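Local coordinates for putative deoxyribonuclease yjjV (PDB 1ZZM), which is a TatD-type metal-dependent hydrolase that probably cleaves ester bonds, possibly those of DNA, with two divalent metal ions per subunit, at residues R4-H9 with V33-V38; Q80-L85 with A123-L128; G96-D101 with W114-Q119; H157-S162 with S188-V193. All blocks are in the same frame, centred on the assembly; numbering follows the deposited sequence.

Contacts 1 and 3 are buried, contact 4 is partly so, and contact 2 is at the surface. The chemistry follows the place. Contact 1 is backbone hydrogen bonding between parallel strands with aliphatic packing beside it; contact 3 sets leucine and isoleucine side chains of a strand against a helix. Contact 2 joins two outer helices through an amide-phenol hydrogen bond and leucine packing on the tyrosine ring, and contact 4 joins a loop to a helix start through hydroxyls. Contacts 2 and 3 share helix 109-125. Contacts 1, 3 and 4 converge on the metal centre: His9, Glu97 and His157 meet there, and the water bridging two zinc ions belongs to all three.

Contact 1 (R4-H9 with V33-V38); sequences RFIDTH and VGKIIV. With ZN (zinc ion), chain B.
Ile6 and Ile37 cross obliquely and meet closely: Ile6 CG2 sits 3.3 Å from Ile37 CD1, tighter than usual carbon contact. The CG1 branch of Ile6 runs alongside the Lys35 methylenes, the two chains pointing the same way. The split comes from the first torsion of Ile6 (chi1 -60°), which leaves CG1 beside the backbone N and turns CG2 over to Ile37. An alanine at Ile6 would remove both branches and is likely to open a gap against Ile37 and leave the Lys35 methylenes without their neighbour. On the reverse face, Val33 places CG2 by Phe5 CB and CG1 4.0 Å from Asp7 CB.

Three backbone bonds join the parallel strands: Gly34 N to Phe5 O, Asp7 N to Lys35 O, and the straightest, Ile37 N to Asp7 O (2.9 Å, 165°). The register slips by one residue at Gly34, and the buried Lys35 N is left without a partner. Asp7 OD1 receives His9 N from above its carboxylate plane, an Asx turn that leads into the zinc ligand His9, whose NE2 is 2.1 Å from the metal. Asp7 OD2 is held by Thr206. Strands 5-7 and 33-39 belong to one beta-alpha-beta unit connected by helix 21-30; helix 241-256 covers Ile6 through Leu249 and Thr252, while helix 226-236 packs on Phe5 and Val33.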
loop_
_atom_site.group_PDB
_atom_site.type_symbol
_atom_site.label_atom_id
_atom_site.label_comp_id
_atom_site.label_asym_id
_atom_site.label_seq_id
_atom_site.Cartn_x
_atom_site.Cartn_y
_atom_site.Cartn_z
ATOM N N ARG A 4 -7.169 -16.334 -3.511
ATOM C CA ARG A 4 -6.026 -16.764 -2.745
ATOM C C ARG A 4 -5.102 -15.611 -2.338
ATOM O O ARG A 4 -4.353 -15.759 -1.383
ATOM C CB ARG A 4 -5.236 -17.812 -3.528
ATOM C CG ARG A 4 -4.288 -18.643 -2.630
ATOM C CD ARG A 4 -3.233 -19.410 -3.424
ATOM N NE ARG A 4 -2.486 -20.341 -2.568
ATOM C CZ ARG A 4 -1.340 -20.924 -2.912
ATOM N NH1 ARG A 4 -0.798 -20.672 -4.101
ATOM N NH2 ARG A 4 -0.734 -21.763 -2.075
ATOM N N PHE A 5 -5.186 -14.470 -3.035
ATOM C CA PHE A 5 -4.323 -13.297 -2.774
ATOM C C PHE A 5 -5.108 -11.976 -2.720
ATOM O O PHE A 5 -6.139 -11.836 -3.376
ATOM C CB PHE A 5 -3.323 -13.106 -3.916
ATOM C CG PHE A 5 -2.554 -14.326 -4.262
ATOM C CD1 PHE A 5 -1.651 -14.876 -3.352
ATOM C CD2 PHE A 5 -2.733 -14.935 -5.498
ATOM C CE1 PHE A 5 -0.929 -16.037 -3.671
ATOM C CE2 PHE A 5 -2.021 -16.087 -5.831
ATOM C CZ PHE A 5 -1.118 -16.639 -4.915
ATOM N N ILE A 6 -4.591 -11.013 -1.957
ATOM C CA ILE A 6 -5.175 -9.680 -1.877
ATOM C C ILE A 6 -4.053 -8.721 -2.261
ATOM O O ILE A 6 -3.008 -8.719 -1.610
ATOM C CB ILE A 6 -5.630 -9.277 -0.439
ATOM C CG1 ILE A 6 -6.690 -10.245 0.088
ATOM C CG2 ILE A 6 -6.227 -7.845 -0.478
ATOM C CD1 ILE A 6 -7.955 -10.179 -0.628
ATOM N N ASP A 7 -4.233 -7.953 -3.343
ATOM C CA ASP A 7 -3.227 -6.957 -3.693
ATOM C C ASP A 7 -3.574 -5.769 -2.800
ATOM O O ASP A 7 -4.547 -5.037 -3.071
ATOM C CB ASP A 7 -3.337 -6.530 -5.163
ATOM C CG ASP A 7 -2.217 -5.554 -5.582
ATOM O OD1 ASP A 7 -1.487 -5.016 -4.706
ATOM O OD2 ASP A 7 -2.060 -5.342 -6.802
ATOM N N THR A 8 -2.809 -5.567 -1.734
ATOM C CA THR A 8 -3.093 -4.444 -0.838
ATOM C C THR A 8 -2.676 -3.056 -1.331
ATOM O O THR A 8 -2.784 -2.078 -0.590
ATOM C CB THR A 8 -2.461 -4.661 0.536
ATOM O OG1 THR A 8 -1.030 -4.745 0.396
ATOM C CG2 THR A 8 -3.002 -5.989 1.145
ATOM N N HIS A 9 -2.258 -2.934 -2.593
ATOM C CA HIS A 9 -1.844 -1.601 -3.044
ATOM C C HIS A 9 -1.800 -1.570 -4.575
ATOM O O HIS A 9 -0.811 -1.955 -5.184
ATOM C CB HIS A 9 -0.444 -1.304 -2.482
ATOM C CG HIS A 9 -0.040 0.136 -2.574
ATOM N ND1 HIS A 9 -0.038 0.984 -1.488
ATOM C CD2 HIS A 9 0.398 0.870 -3.628
ATOM C CE1 HIS A 9 0.381 2.180 -1.867
ATOM N NE2 HIS A 9 0.647 2.133 -3.163
ATOM N N VAL A 33 -6.031 -13.283 -7.515
ATOM C CA VAL A 33 -6.096 -11.999 -6.811
ATOM C C VAL A 33 -7.571 -11.610 -6.727
ATOM O O VAL A 33 -8.124 -11.030 -7.639
ATOM C CB VAL A 33 -5.249 -10.912 -7.557
ATOM C CG1 VAL A 33 -5.258 -9.599 -6.798
ATOM C CG2 VAL A 33 -3.828 -11.408 -7.713
ATOM N N GLY A 34 -8.178 -11.914 -5.588
ATOM C CA GLY A 34 -9.606 -11.701 -5.392
ATOM C C GLY A 34 -10.101 -10.360 -4.910
ATOM O O GLY A 34 -11.279 -10.029 -5.124
ATOM N N LYS A 35 -9.233 -9.609 -4.226
ATOM C CA LYS A 35 -9.582 -8.269 -3.749
ATOM C C LYS A 35 -8.376 -7.376 -3.991
ATOM O O LYS A 35 -7.222 -7.834 -3.993
ATOM C CB LYS A 35 -9.927 -8.272 -2.252
ATOM C CG LYS A 35 -11.240 -9.019 -1.957
ATOM C CD LYS A 35 -11.595 -9.033 -0.510
ATOM C CE LYS A 35 -13.043 -9.475 -0.354
ATOM N NZ LYS A 35 -13.302 -10.762 -1.048
ATOM N N ILE A 36 -8.643 -6.094 -4.183
ATOM C CA ILE A 36 -7.580 -5.134 -4.433
ATOM C C ILE A 36 -7.893 -3.857 -3.648
ATOM O O ILE A 36 -9.028 -3.382 -3.686
ATOM C CB ILE A 36 -7.542 -4.797 -5.944
ATOM C CG1 ILE A 36 -7.259 -6.082 -6.731
ATOM C CG2 ILE A 36 -6.482 -3.705 -6.222
ATOM C CD1 ILE A 36 -7.278 -5.910 -8.247
ATOM N N ILE A 37 -6.910 -3.325 -2.930
ATOM C CA ILE A 37 -7.102 -2.076 -2.188
ATOM C C ILE A 37 -6.499 -0.959 -3.048
ATOM O O ILE A 37 -5.318 -1.063 -3.470
ATOM C CB ILE A 37 -6.370 -2.112 -0.832
ATOM C CG1 ILE A 37 -6.987 -3.194 0.070
ATOM C CG2 ILE A 37 -6.484 -0.774 -0.134
ATOM C CD1 ILE A 37 -6.821 -4.587 -0.447
ATOM N N VAL A 38 -7.309 0.070 -3.300
ATOM C CA VAL A 38 -6.960 1.212 -4.159
ATOM C C VAL A 38 -6.739 2.476 -3.337
ATOM O O VAL A 38 -7.686 3.082 -2.848
ATOM C CB VAL A 38 -8.117 1.507 -5.171
ATOM C CG1 VAL A 38 -7.706 2.600 -6.150
ATOM C CG2 VAL A 38 -8.515 0.222 -5.906
HETATM ZN ZN ZN B . 1.179 3.712 -4.419
HETATM O O HOH W 1 2.898 4.743 -4.702
#

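Contact 2 (Q80-L85 with A123-L128); sequences QLQQAL and AKRYDL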
loop_
_atom_site.group_PDB
_atom_site.type_symbol
_atom_site.label_atom_id
_atom_site.label_comp_id
_atom_site.label_asym_id
_atom_site.label_seq_id
_atom_site.Cartn_x
_atom_site.Cartn_y
_atom_site.Cartn_z
ATOM N N GLN A 80 -11.339 18.326 2.269
ATOM C CA GLN A 80 -12.109 17.326 1.507
ATOM C C GLN A 80 -11.882 15.911 2.050
ATOM O O GLN A 80 -12.801 15.087 2.104
ATOM C CB GLN A 80 -11.713 17.336 0.040
ATOM C CG GLN A 80 -12.154 18.533 -0.722
ATOM C CD GLN A 80 -11.607 18.465 -2.143
ATOM O OE1 GLN A 80 -12.039 17.628 -2.975
ATOM N NE2 GLN A 80 -10.630 19.298 -2.417
ATOM N N LEU A 81 -10.641 15.635 2.421
ATOM C CA LEU A 81 -10.297 14.326 2.995
ATOM C C LEU A 81 -11.080 14.124 4.314
ATOM O O LEU A 81 -11.727 13.072 4.521
ATOM C CB LEU A 81 -8.791 14.279 3.239
ATOM C CG LEU A 81 -8.321 13.024 3.980
ATOM C CD1 LEU A 81 -8.746 11.758 3.168
ATOM C CD2 LEU A 81 -6.770 13.070 4.143
ATOM N N GLN A 82 -11.036 15.125 5.197
ATOM C CA GLN A 82 -11.754 15.010 6.457
ATOM C C GLN A 82 -13.260 14.829 6.246
ATOM O O GLN A 82 -13.870 13.942 6.837
ATOM C CB GLN A 82 -11.454 16.212 7.374
ATOM C CG GLN A 82 -12.159 16.148 8.737
ATOM C CD GLN A 82 -13.552 16.772 8.693
ATOM O OE1 GLN A 82 -13.728 17.861 8.150
ATOM N NE2 GLN A 82 -14.545 16.082 9.272
ATOM N N GLN A 83 -13.870 15.650 5.391
ATOM C CA GLN A 83 -15.305 15.492 5.150
ATOM C C GLN A 83 -15.633 14.139 4.541
ATOM O O GLN A 83 -16.677 13.546 4.863
ATOM C CB GLN A 83 -15.816 16.576 4.201
ATOM C CG GLN A 83 -15.787 17.926 4.798
ATOM C CD GLN A 83 -16.265 18.956 3.783
ATOM O OE1 GLN A 83 -16.346 18.677 2.579
ATOM N NE2 GLN A 83 -16.568 20.134 4.252
ATOM N N ALA A 84 -14.772 13.648 3.647
ATOM C CA ALA A 84 -15.035 12.349 3.043
ATOM C C ALA A 84 -14.984 11.279 4.116
ATOM O O ALA A 84 -15.876 10.425 4.202
ATOM C CB ALA A 84 -14.016 12.041 1.944
ATOM N N LEU A 85 -13.954 11.330 4.949
ATOM C CA LEU A 85 -13.815 10.351 6.023
ATOM C C LEU A 85 -15.016 10.399 6.996
ATOM O O LEU A 85 -15.489 9.355 7.456
ATOM C CB LEU A 85 -12.517 10.605 6.802
ATOM C CG LEU A 85 -11.247 10.378 5.950
ATOM C CD1 LEU A 85 -10.014 10.677 6.793
ATOM C CD2 LEU A 85 -11.227 8.898 5.445
ATOM N N ALA A 123 -6.405 9.912 10.624
ATOM C CA ALA A 123 -6.501 8.467 10.780
ATOM C C ALA A 123 -6.815 8.181 12.244
ATOM O O ALA A 123 -7.611 7.287 12.534
ATOM C CB ALA A 123 -5.204 7.782 10.350
ATOM N N LYS A 124 -6.205 8.930 13.161
ATOM C CA LYS A 124 -6.481 8.713 14.584
ATOM C C LYS A 124 -7.902 9.081 14.928
ATOM O O LYS A 124 -8.580 8.347 15.644
ATOM C CB LYS A 124 -5.518 9.518 15.459
ATOM C CG LYS A 124 -4.171 8.813 15.598
ATOM C CD LYS A 124 -3.050 9.750 16.045
ATOM C CE LYS A 124 -3.133 10.093 17.493
ATOM N NZ LYS A 124 -1.900 10.866 17.860
ATOM N N ARG A 125 -8.354 10.219 14.406
ATOM C CA ARG A 125 -9.708 10.694 14.682
ATOM C C ARG A 125 -10.773 9.709 14.196
ATOM O O ARG A 125 -11.769 9.443 14.880
ATOM C CB ARG A 125 -9.947 12.052 13.996
ATOM C CG ARG A 125 -11.368 12.577 14.213
ATOM C CD ARG A 125 -11.596 13.927 13.557
ATOM N NE ARG A 125 -13.001 14.328 13.625
ATOM C CZ ARG A 125 -13.487 15.435 13.075
ATOM N NH1 ARG A 125 -12.681 16.248 12.401
ATOM N NH2 ARG A 125 -14.772 15.740 13.223
ATOM N N TYR A 126 -10.567 9.164 13.010
ATOM C CA TYR A 126 -11.546 8.258 12.440
ATOM C C TYR A 126 -11.258 6.779 12.671
ATOM O O TYR A 126 -11.954 5.931 12.116
ATOM C CB TYR A 126 -11.700 8.586 10.958
ATOM C CG TYR A 126 -12.397 9.929 10.775
ATOM C CD1 TYR A 126 -13.757 10.053 11.059
ATOM C CD2 TYR A 126 -11.687 11.090 10.421
ATOM C CE1 TYR A 126 -14.408 11.285 11.000
ATOM C CE2 TYR A 126 -12.340 12.352 10.363
ATOM C CZ TYR A 126 -13.702 12.426 10.653
ATOM O OH TYR A 126 -14.394 13.617 10.579
ATOM N N ASP A 127 -10.223 6.503 13.472
ATOM C CA ASP A 127 -9.837 5.136 13.852
ATOM C C ASP A 127 -9.558 4.269 12.628
ATOM O O ASP A 127 -10.180 3.228 12.437
ATOM C CB ASP A 127 -10.988 4.552 14.709
ATOM C CG ASP A 127 -10.596 3.270 15.483
ATOM O OD1 ASP A 127 -9.411 3.070 15.815
ATOM O OD2 ASP A 127 -11.507 2.462 15.766
ATOM N N LEU A 128 -8.613 4.700 11.793
ATOM C CA LEU A 128 -8.274 3.952 10.576
ATOM C C LEU A 128 -6.792 3.721 10.468
ATOM O O LEU A 128 -6.011 4.510 10.998
ATOM C CB LEU A 128 -8.675 4.745 9.326
ATOM C CG LEU A 128 -10.178 4.910 9.116
ATOM C CD1 LEU A 128 -10.494 6.025 8.090
ATOM C CD2 LEU A 128 -10.685 3.570 8.647
#
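Leu85 lies against one face of the Tyr126 ring while Arg125 CG lies over the rim of the other, so the phenol is sandwiched between the two helices' side chains. Leu85 CB makes a CH-pi contact, 4.0 Å from the ring centroid of Tyr126, and on the inner side Leu85 CD2 meets Leu128 CD1 at 4.0 Å. This is the tight half; both leucines also rest on Val95 of strand 95-101.

The outer half is polar. Gln82 bends at chi2 (-88°) and swings its amide to the phenol: Gln82 NE2 gives a nearly straight hydrogen bond to Tyr126 OH (2.8 Å, 167°), with the hydroxyl in the amide plane. Tyr126 OH has a second partner in Glu86. The loose, solvent side is exposed Arg125: its guanidinium lies almost parallel to the Gln82 amide, but Arg125 NH1 comes no nearer than 3.6 Å to Gln82 NE2, and the ion pair of Arg125 NH2 with Glu86 is long and weak. A phenylalanine in place of Tyr126 would probably leave Gln82 NE2 without its acceptor and Glu86 without that hydroxyl.

Just beyond, Asp127 takes a positive phi as the C-prime residue of a Schellman motif, which ends helix 109-125, one of the outer helices packed round this TIM-barrel fold.

Contact 3 (G96-D101 with W114-Q119); sequences GEIGLD and WLLDEQ. With ZN (zinc ion), chain C; ZN (zinc ion), chain B; ZN (zinc ion), chain D.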
loop_
_atom_site.group_PDB
_atom_site.type_symbol
_atom_site.label_atom_id
_atom_site.label_comp_id
_atom_site.label_asym_id
_atom_site.label_seq_id
_atom_site.Cartn_x
_atom_site.Cartn_y
_atom_site.Cartn_z
ATOM N N GLY A 96 -5.191 6.636 3.142
ATOM C CA GLY A 96 -4.128 6.215 2.333
ATOM C C GLY A 96 -4.078 6.634 0.918
ATOM O O GLY A 96 -5.023 7.071 0.245
ATOM N N GLU A 97 -2.760 6.612 0.870
ATOM C CA GLU A 97 -1.486 6.782 0.269
ATOM C C GLU A 97 -1.015 8.128 0.714
ATOM O O GLU A 97 -1.288 9.156 0.111
ATOM C CB GLU A 97 -1.172 6.474 -1.177
ATOM C CG GLU A 97 0.350 6.154 -1.007
ATOM C CD GLU A 97 1.063 5.428 -2.136
ATOM O OE1 GLU A 97 0.478 5.139 -3.200
ATOM O OE2 GLU A 97 2.259 5.140 -1.925
ATOM N N ILE A 98 -0.367 8.081 1.871
ATOM C CA ILE A 98 0.234 9.269 2.480
ATOM C C ILE A 98 1.660 8.818 2.782
ATOM O O ILE A 98 1.955 7.626 2.692
ATOM C CB ILE A 98 -0.448 9.671 3.785
ATOM C CG1 ILE A 98 -0.221 8.595 4.853
ATOM C CG2 ILE A 98 -1.928 9.880 3.534
ATOM C CD1 ILE A 98 -1.012 8.851 6.129
ATOM N N GLY A 99 2.549 9.768 3.078
ATOM C CA GLY A 99 3.904 9.382 3.382
ATOM C C GLY A 99 4.902 10.466 3.001
ATOM O O GLY A 99 4.568 11.650 2.965
ATOM N N LEU A 100 6.140 10.029 2.783
ATOM C CA LEU A 100 7.244 10.910 2.468
ATOM C C LEU A 100 8.052 10.355 1.311
ATOM O O LEU A 100 8.091 9.146 1.085
ATOM C CB LEU A 100 8.169 11.029 3.670
ATOM C CG LEU A 100 7.467 11.379 4.990
ATOM C CD1 LEU A 100 8.430 11.059 6.081
ATOM C CD2 LEU A 100 7.003 12.850 5.025
ATOM N N ASP A 101 8.744 11.234 0.601
ATOM C CA ASP A 101 9.521 10.757 -0.547
ATOM C C ASP A 101 10.609 11.810 -0.788
ATOM O O ASP A 101 10.289 12.948 -1.143
ATOM C CB ASP A 101 8.572 10.676 -1.740
ATOM C CG ASP A 101 9.216 10.084 -2.978
ATOM O OD1 ASP A 101 10.395 10.377 -3.208
ATOM O OD2 ASP A 101 8.537 9.329 -3.723
ATOM N N TRP A 114 4.637 18.052 7.412
ATOM C CA TRP A 114 3.462 18.681 8.051
ATOM C C TRP A 114 2.211 18.004 7.492
ATOM O O TRP A 114 1.252 17.685 8.231
ATOM C CB TRP A 114 3.414 20.184 7.715
ATOM C CG TRP A 114 2.207 20.848 8.257
ATOM C CD1 TRP A 114 2.031 21.297 9.539
ATOM C CD2 TRP A 114 0.993 21.121 7.560
ATOM N NE1 TRP A 114 0.773 21.840 9.681
ATOM C CE2 TRP A 114 0.113 21.742 8.481
ATOM C CE3 TRP A 114 0.558 20.906 6.248
ATOM C CZ2 TRP A 114 -1.181 22.149 8.129
ATOM C CZ3 TRP A 114 -0.725 21.312 5.899
ATOM C CH2 TRP A 114 -1.580 21.928 6.840
ATOM N N LEU A 115 2.213 17.786 6.182
ATOM C CA LEU A 115 1.053 17.184 5.531
ATOM C C LEU A 115 0.827 15.758 6.015
ATOM O O LEU A 115 -0.317 15.334 6.228
ATOM C CB LEU A 115 1.214 17.208 4.001
ATOM C CG LEU A 115 0.041 16.591 3.230
ATOM C CD1 LEU A 115 -1.242 17.283 3.640
ATOM C CD2 LEU A 115 0.261 16.772 1.710
ATOM N N LEU A 116 1.900 15.000 6.164
ATOM C CA LEU A 116 1.762 13.644 6.700
ATOM C C LEU A 116 1.140 13.690 8.103
ATOM O O LEU A 116 0.229 12.934 8.413
ATOM C CB LEU A 116 3.135 12.971 6.810
ATOM C CG LEU A 116 3.195 11.641 7.556
ATOM C CD1 LEU A 116 2.425 10.551 6.749
ATOM C CD2 LEU A 116 4.647 11.250 7.784
ATOM N N ASP A 117 1.627 14.573 8.966
ATOM C CA ASP A 117 1.064 14.598 10.314
ATOM C C ASP A 117 -0.405 15.021 10.341
ATOM O O ASP A 117 -1.152 14.554 11.190
ATOM C CB ASP A 117 1.920 15.458 11.252
ATOM C CG ASP A 117 3.164 14.738 11.733
ATOM O OD1 ASP A 117 3.294 13.510 11.515
ATOM O OD2 ASP A 117 4.043 15.380 12.346
ATOM N N GLU A 118 -0.824 15.911 9.431
ATOM C CA GLU A 118 -2.223 16.308 9.375
ATOM C C GLU A 118 -3.081 15.082 9.060
ATOM O O GLU A 118 -4.186 14.925 9.578
ATOM C CB GLU A 118 -2.460 17.369 8.287
ATOM C CG GLU A 118 -1.986 18.784 8.662
ATOM C CD GLU A 118 -2.580 19.271 9.984
ATOM O OE1 GLU A 118 -3.828 19.302 10.127
ATOM O OE2 GLU A 118 -1.794 19.605 10.884
ATOM N N GLN A 119 -2.568 14.208 8.200
ATOM C CA GLN A 119 -3.335 13.026 7.828
ATOM C C GLN A 119 -3.254 11.955 8.890
ATOM O O GLN A 119 -4.201 11.192 9.066
ATOM C CB GLN A 119 -2.848 12.530 6.480
ATOM C CG GLN A 119 -3.167 13.560 5.425
ATOM C CD GLN A 119 -2.706 13.158 4.061
ATOM O OE1 GLN A 119 -1.528 13.331 3.705
ATOM N NE2 GLN A 119 -3.597 12.598 3.304
HETATM ZN ZN ZN C . 3.982 4.508 -2.992
HETATM ZN ZN ZN B . 1.179 3.712 -4.419
HETATM ZN ZN ZN D . 5.127 14.118 13.274
HETATM O O HOH W 1 2.898 4.743 -4.702
HETATM O O HOH W 2 5.691 3.743 -4.534
#
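Leu116 fills the middle of the contact, straddling three residues of the strand. Its CD1 rests 3.8 Å from Ile98 CG1 and equally close to Gly99 N; its CD2 meets Leu100 CD2 at 4.0 Å. Both strand side chains cross it at about a right angle. Ile98 CD1 also reaches Gln119 CB. The backbone angles of Gly99 would push a CB against the preceding carbonyl O, on the side away from the helix. The segment axes are 7.9 Å apart and run at 163° to each other.

A second shell closes round these residues. Val130 and Leu132 of strand 130-135 touch Ile98, and Leu132 also meets Leu116, while Phe109 and Gln112 of helix 109-125 flank Leu100. This is the strand-to-helix half of the beta-alpha-beta unit that ends in strand 130-135.

Asp117, on the helix, binds a separate zinc ion through OD2 (1.9 Å) with His144 and His148. The chain turns a corner at Glu97, whose carboxylate bridges two other zinc ions: OE1 at 2.0 Å from one, with His9, His11 and Asp207, and OE2 at 2.1 Å from the other, with His133 and His157. A water bound to both ions is consistent with the nucleophile position in binuclear metallo-hydrolases. The strand thus turns apolar side chains to the helix and a zinc-bridging carboxylate away from it.

Contact 4 (H157-S162 with S188-V193); sequences HGFSGS and SKTRDV. With ZN (zinc ion), chain C.
Three hydroxyls crowd together where the loop meets the start of the helix: Ser160 OG and Thr190 OG1 share a hydrogen bond of 3.1 Å, either able to donate, and Ser188 OG lies 2.9 Å from Thr190 OG1 on its own segment. Thr190 is placed for this by its first torsion (chi1 -61°), which sets OG1 beside its backbone N and sends CG2 to the loop, 3.5 Å from Phe159 O. Next to the hydroxyls the packing turns apolar. The Phe159 and Val193 side chains cross at about a right angle, with Phe159 CE2 4.1 Å from Val193 CG1, and Val193 CG2 lies 3.6 Å from Gly161 O. At Gly161 a side chain would be crowded by Phe159 CZ, and the bare backbone leaves room for that edge of the ring.

The loop follows strand 154-156 and, as in a TIM barrel, leaves the C-terminal end of the strand with a metal ligand at its start. It ends at Ser162, the N-cap of helix 163-171, where Gln165 returns a bond to the Ser162 backbone N; Ala166 and Phe169 of that helix cover Phe159, which also stacks on His138. At the start of the loop His157 NE2 binds zinc at 2.1 Å, while its ND1 is hydrogen-bonded to Glu205, a second-shell residue which, with the zinc bond, would hold the imidazole's rotation.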
loop_
_atom_site.group_PDB
_atom_site.type_symbol
_atom_site.label_atom_id
_atom_site.label_comp_id
_atom_site.label_asym_id
_atom_site.label_seq_id
_atom_site.Cartn_x
_atom_site.Cartn_y
_atom_site.Cartn_z
ATOM N N HIS A 157 4.117 0.430 2.612
ATOM C CA HIS A 157 4.033 -0.301 1.347
ATOM C C HIS A 157 5.312 -0.304 0.499
ATOM O O HIS A 157 6.205 0.528 0.696
ATOM C CB HIS A 157 2.860 0.258 0.535
ATOM C CG HIS A 157 3.273 1.072 -0.652
ATOM N ND1 HIS A 157 3.647 0.502 -1.855
ATOM C CD2 HIS A 157 3.435 2.411 -0.800
ATOM C CE1 HIS A 157 4.023 1.459 -2.691
ATOM N NE2 HIS A 157 3.907 2.620 -2.078
ATOM N N GLY A 158 5.390 -1.277 -0.415
ATOM C CA GLY A 158 6.503 -1.383 -1.352
ATOM C C GLY A 158 7.847 -1.208 -0.709
ATOM O O GLY A 158 8.732 -0.595 -1.267
ATOM N N PHE A 159 8.013 -1.796 0.462
ATOM C CA PHE A 159 9.243 -1.638 1.195
ATOM C C PHE A 159 10.535 -2.075 0.512
ATOM O O PHE A 159 10.625 -3.166 -0.064
ATOM C CB PHE A 159 9.169 -2.386 2.539
ATOM C CG PHE A 159 10.400 -2.202 3.397
ATOM C CD1 PHE A 159 10.530 -1.093 4.228
ATOM C CD2 PHE A 159 11.461 -3.115 3.323
ATOM C CE1 PHE A 159 11.703 -0.882 4.975
ATOM C CE2 PHE A 159 12.630 -2.907 4.068
ATOM C CZ PHE A 159 12.747 -1.790 4.889
ATOM N N SER A 160 11.527 -1.201 0.574
ATOM C CA SER A 160 12.856 -1.546 0.089
ATOM C C SER A 160 13.768 -0.832 1.057
ATOM O O SER A 160 13.628 0.370 1.272
ATOM C CB SER A 160 13.142 -1.044 -1.319
ATOM O OG SER A 160 14.484 -1.412 -1.636
ATOM N N GLY A 161 14.697 -1.557 1.654
ATOM C CA GLY A 161 15.575 -0.906 2.608
ATOM C C GLY A 161 16.278 -1.909 3.467
ATOM O O GLY A 161 16.320 -3.065 3.123
ATOM N N SER A 162 16.802 -1.461 4.603
ATOM C CA SER A 162 17.564 -2.318 5.502
ATOM C C SER A 162 16.729 -3.122 6.492
ATOM O O SER A 162 15.563 -2.828 6.766
ATOM C CB SER A 162 18.561 -1.467 6.300
ATOM O OG SER A 162 17.888 -0.694 7.291
ATOM N N SER A 188 19.118 -4.791 -4.538
ATOM C CA SER A 188 19.188 -4.438 -3.125
ATOM C C SER A 188 19.228 -5.713 -2.311
ATOM O O SER A 188 19.234 -6.820 -2.859
ATOM C CB SER A 188 17.967 -3.606 -2.676
ATOM O OG SER A 188 16.804 -4.415 -2.513
ATOM N N LYS A 189 19.216 -5.550 -0.994
ATOM C CA LYS A 189 19.256 -6.686 -0.091
ATOM C C LYS A 189 17.885 -6.853 0.564
ATOM O O LYS A 189 17.742 -7.476 1.630
ATOM C CB LYS A 189 20.332 -6.458 0.973
ATOM C CG LYS A 189 21.735 -6.258 0.402
ATOM C CD LYS A 189 22.134 -7.415 -0.510
ATOM C CE LYS A 189 22.067 -8.754 0.224
ATOM N NZ LYS A 189 22.247 -9.918 -0.700
ATOM N N THR A 190 16.869 -6.301 -0.081
ATOM C CA THR A 190 15.530 -6.405 0.467
ATOM C C THR A 190 15.024 -7.852 0.554
ATOM O O THR A 190 14.251 -8.206 1.467
ATOM C CB THR A 190 14.556 -5.513 -0.314
ATOM O OG1 THR A 190 14.989 -4.156 -0.209
ATOM C CG2 THR A 190 13.130 -5.608 0.284
ATOM N N ARG A 191 15.467 -8.718 -0.352
ATOM C CA ARG A 191 15.021 -10.106 -0.286
ATOM C C ARG A 191 15.458 -10.739 1.028
ATOM O O ARG A 191 14.702 -11.507 1.633
ATOM C CB ARG A 191 15.580 -10.931 -1.465
ATOM C CG ARG A 191 15.054 -10.491 -2.832
ATOM C CD ARG A 191 15.962 -10.996 -3.974
ATOM N NE ARG A 191 16.201 -12.440 -3.962
ATOM C CZ ARG A 191 15.353 -13.363 -4.420
ATOM N NH1 ARG A 191 14.186 -13.010 -4.927
ATOM N NH2 ARG A 191 15.681 -14.654 -4.396
ATOM N N ASP A 192 16.663 -10.398 1.492
ATOM C CA ASP A 192 17.160 -10.956 2.739
ATOM C C ASP A 192 16.351 -10.445 3.931
ATOM O O ASP A 192 16.152 -11.171 4.900
ATOM C CB ASP A 192 18.644 -10.615 2.945
ATOM C CG ASP A 192 19.551 -11.382 2.008
ATOM O OD1 ASP A 192 19.196 -12.530 1.641
ATOM O OD2 ASP A 192 20.627 -10.846 1.652
ATOM N N VAL A 193 15.882 -9.198 3.847
ATOM C CA VAL A 193 15.074 -8.611 4.928
ATOM C C VAL A 193 13.750 -9.332 4.985
ATOM O O VAL A 193 13.326 -9.830 6.036
ATOM C CB VAL A 193 14.798 -7.086 4.665
ATOM C CG1 VAL A 193 13.778 -6.521 5.707
ATOM C CG2 VAL A 193 16.067 -6.329 4.730
HETATM ZN ZN ZN C . 3.982 4.508 -2.992
HETATM O O HOH W 1 2.898 4.743 -4.702
HETATM O O HOH W 2 5.691 3.743 -4.534
#